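Local coordinates for decaprenyl diphosphate synthase (Rhodobacter capsulatus, PDB 3MZV), which probably makes long-chain all-trans polyprenyl diphosphates for quinone side chains by adding isopentenyl units to farnesyl diphosphate with magnesium, at residues T89-D94 against P106-L111. Numbering follows the deposited sequence.
Sequences TLLHDD and PTANLL
L91 and D94, one turn apart on helix 74-96, meet the short helix 108-111 and the threonine just before it. D94 points at this segment, while L91 reaches it with its tip, CD2. The apolar part of the contact is a single touch between methyl groups: CD2 of L91 lies 3.5 Å from CB of A108. L48 and V44 of helix 40-49 line this patch, packing on L91 and A108 respectively.

D94 makes the rest of the contact, without a hydrogen bond across it. Its CG lies beside the backbone N and anti to the carbonyl carbon (chi1 -75°), which sends the carboxylate toward T107. There OD2 of D94 comes to 3.8 Å from the methyl CG2 of T107. The strong partner of OD2 is R102, which forms a salt bridge with it. The threonine offers D94 its methyl because chi1 of 59° turns OG1 to the helix cap and leaves CG2 beside the backbone N. OG1 of T107 accepts from N of L110 at 3.2 Å, with an N-H...O angle of 153°, and so N-caps the short helix. OG1 also hydrogen-bonds to the carbonyl oxygen of S99.

N109 reaches D94 from its backbone side. Its amide lies against CB and the carbonyl oxygen of D94. OD1 of N109 makes a close van der Waals touch on the CH2 group of D94, 3.2 Å from CB. ND2 is 3.4 Å from O of D94, but the angle is too poor for a hydrogen bond; ND2 bonds instead to O of S99.

D93 and D94 open the DDVVD sequence, the first aspartate-rich motif of the FPP/GGPP synthase family. In relatives this motif binds the allylic diphosphate through magnesium. The contact joins the motif's helix to the segment that leaves the small antiparallel hairpin of strands 101-102 and 105-106, within the all-helical prenyltransferase fold.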
ATOM      1  N   THR B  89      -6.850  -2.621   2.415  1.00 34.58           N
ATOM      2  CA  THR B  89      -6.471  -3.631   3.426  1.00 36.29           C
ATOM      3  C   THR B  89      -7.095  -5.010   3.114  1.00 37.96           C
ATOM      4  O   THR B  89      -6.430  -6.073   3.178  1.00 36.16           O
ATOM      5  CB  THR B  89      -6.839  -3.174   4.861  1.00 35.79           C
ATOM      6  OG1 THR B  89      -6.049  -2.017   5.196  1.00 39.12           O
ATOM      7  CG2 THR B  89      -6.498  -4.309   5.860  1.00 41.36           C
ATOM      8  N   LEU B  90      -8.378  -4.985   2.734  1.00 39.09           N
ATOM      9  CA  LEU B  90      -9.076  -6.234   2.384  1.00 40.61           C
ATOM     10  C   LEU B  90      -8.474  -6.862   1.157  1.00 40.76           C
ATOM     11  O   LEU B  90      -8.270  -8.067   1.139  1.00 43.92           O
ATOM     12  CB  LEU B  90     -10.569  -5.976   2.123  1.00 41.01           C
ATOM     13  CG  LEU B  90     -11.352  -5.556   3.353  1.00 41.80           C
ATOM     14  CD1 LEU B  90     -12.806  -5.294   2.931  1.00 45.88           C
ATOM     15  CD2 LEU B  90     -11.305  -6.574   4.508  1.00 45.55           C
ATOM     16  N   LEU B  91      -8.205  -6.075   0.120  1.00 40.45           N
ATOM     17  CA  LEU B  91      -7.622  -6.613  -1.096  1.00 40.80           C
ATOM     18  C   LEU B  91      -6.299  -7.309  -0.795  1.00 41.97           C
ATOM     19  O   LEU B  91      -6.011  -8.377  -1.362  1.00 40.85           O
ATOM     20  CB  LEU B  91      -7.395  -5.537  -2.149  1.00 41.22           C
ATOM     21  CG  LEU B  91      -8.597  -5.073  -2.959  1.00 40.91           C
ATOM     22  CD1 LEU B  91      -8.375  -3.729  -3.564  1.00 40.14           C
ATOM     23  CD2 LEU B  91      -8.962  -6.155  -4.041  1.00 43.95           C
ATOM     24  N   HIS B  92      -5.470  -6.656   0.044  1.00 39.72           N
ATOM     25  CA  HIS B  92      -4.152  -7.199   0.443  1.00 40.77           C
ATOM     26  C   HIS B  92      -4.242  -8.412   1.415  1.00 42.05           C
ATOM     27  O   HIS B  92      -3.467  -9.348   1.279  1.00 43.83           O
ATOM     28  CB  HIS B  92      -3.268  -6.053   1.029  1.00 38.87           C
ATOM     29  CG  HIS B  92      -2.759  -5.106  -0.012  1.00 35.97           C
ATOM     30  ND1 HIS B  92      -1.736  -4.209   0.219  1.00 34.42           N
ATOM     31  CD2 HIS B  92      -3.107  -4.947  -1.308  1.00 30.78           C
ATOM     32  CE1 HIS B  92      -1.482  -3.540  -0.889  1.00 34.45           C
ATOM     33  NE2 HIS B  92      -2.298  -3.970  -1.835  1.00 36.84           N
ATOM     34  N   ASP B  93      -5.202  -8.428   2.319  1.00 43.38           N
ATOM     35  CA  ASP B  93      -5.417  -9.568   3.239  1.00 46.04           C
ATOM     36  C   ASP B  93      -5.754 -10.832   2.440  1.00 46.79           C
ATOM     37  O   ASP B  93      -5.401 -11.922   2.871  1.00 47.63           O
ATOM     38  CB  ASP B  93      -6.526  -9.240   4.300  1.00 46.50           C
ATOM     39  CG  ASP B  93      -6.438 -10.105   5.618  1.00 51.97           C
ATOM     40  OD1 ASP B  93      -5.383 -10.660   6.037  1.00 56.54           O
ATOM     41  OD2 ASP B  93      -7.493 -10.216   6.286  1.00 61.66           O
ATOM     42  N   ASP B  94      -6.383 -10.684   1.270  1.00 47.49           N
ATOM     43  CA  ASP B  94      -6.797 -11.820   0.432  1.00 49.56           C
ATOM     44  C   ASP B  94      -5.673 -12.364  -0.447  1.00 51.97           C
ATOM     45  O   ASP B  94      -5.683 -13.537  -0.807  1.00 52.46           O
ATOM     46  CB  ASP B  94      -7.955 -11.426  -0.506  1.00 50.34           C
ATOM     47  CG  ASP B  94      -9.309 -11.308   0.213  1.00 50.12           C
ATOM     48  OD1 ASP B  94      -9.449 -11.772   1.358  1.00 51.60           O
ATOM     49  OD2 ASP B  94     -10.249 -10.755  -0.400  1.00 54.75           O
ATOM     50  N   PRO B 106     -16.492 -14.582  -5.437  1.00 74.74           N
ATOM     51  CA  PRO B 106     -15.055 -14.792  -5.681  1.00 74.14           C
ATOM     52  C   PRO B 106     -14.207 -13.528  -5.430  1.00 72.44           C
ATOM     53  O   PRO B 106     -14.654 -12.388  -5.687  1.00 71.39           O
ATOM     54  CB  PRO B 106     -14.992 -15.208  -7.158  1.00 76.00           C
ATOM     55  CG  PRO B 106     -16.272 -14.680  -7.771  1.00 76.79           C
ATOM     56  CD  PRO B 106     -17.295 -14.735  -6.669  1.00 76.38           C
ATOM     57  N   THR B 107     -12.998 -13.749  -4.918  1.00 71.14           N
ATOM     58  CA  THR B 107     -12.091 -12.664  -4.543  1.00 69.27           C
ATOM     59  C   THR B 107     -11.492 -12.046  -5.779  1.00 69.47           C
ATOM     60  O   THR B 107     -11.463 -12.688  -6.841  1.00 70.27           O
ATOM     61  CB  THR B 107     -10.924 -13.178  -3.674  1.00 68.80           C
ATOM     62  OG1 THR B 107     -10.195 -14.189  -4.395  1.00 69.01           O
ATOM     63  CG2 THR B 107     -11.436 -13.732  -2.361  1.00 67.37           C
ATOM     64  N   ALA B 108     -10.989 -10.814  -5.633  1.00 68.03           N
ATOM     65  CA  ALA B 108     -10.361 -10.111  -6.733  1.00 67.91           C
ATOM     66  C   ALA B 108      -9.169 -10.916  -7.239  1.00 68.55           C
ATOM     67  O   ALA B 108      -8.992 -11.056  -8.446  1.00 69.20           O
ATOM     68  CB  ALA B 108      -9.920  -8.704  -6.314  1.00 66.53           C
ATOM     69  N   ASN B 109      -8.362 -11.444  -6.317  1.00 68.22           N
ATOM     70  CA  ASN B 109      -7.143 -12.206  -6.697  1.00 69.50           C
ATOM     71  C   ASN B 109      -7.419 -13.522  -7.430  1.00 70.66           C
ATOM     72  O   ASN B 109      -6.636 -13.910  -8.299  1.00 71.48           O
ATOM     73  CB  ASN B 109      -6.207 -12.460  -5.496  1.00 68.56           C
ATOM     74  CG  ASN B 109      -6.932 -12.988  -4.288  1.00 68.47           C
ATOM     75  OD1 ASN B 109      -7.659 -12.245  -3.620  1.00 66.58           O
ATOM     76  ND2 ASN B 109      -6.733 -14.281  -3.982  1.00 67.96           N
ATOM     77  N   LEU B 110      -8.518 -14.187  -7.069  1.00 71.04           N
ATOM     78  CA  LEU B 110      -9.022 -15.366  -7.798  1.00 72.71           C
ATOM     79  C   LEU B 110      -9.543 -14.966  -9.187  1.00 73.95           C
ATOM     80  O   LEU B 110      -9.066 -15.457 -10.227  1.00 75.64           O
ATOM     81  CB  LEU B 110     -10.131 -16.048  -6.988  1.00 72.51           C
ATOM     82  N   LEU B 111     -10.498 -14.039  -9.198  1.00 73.33           N
ATOM     83  CA  LEU B 111     -11.105 -13.543 -10.440  1.00 73.94           C
ATOM     84  C   LEU B 111     -10.056 -12.992 -11.428  1.00 74.11           C
ATOM     85  O   LEU B 111     -10.174 -13.181 -12.649  1.00 75.20           O
ATOM     86  CB  LEU B 111     -12.154 -12.471 -10.102  1.00 73.19           C
ATOM     87  CG  LEU B 111     -13.601 -12.612 -10.586  1.00 74.29           C
ATOM     88  CD1 LEU B 111     -14.115 -14.053 -10.568  1.00 75.67           C
ATOM     89  CD2 LEU B 111     -14.475 -11.748  -9.695  1.00 72.55           C
TER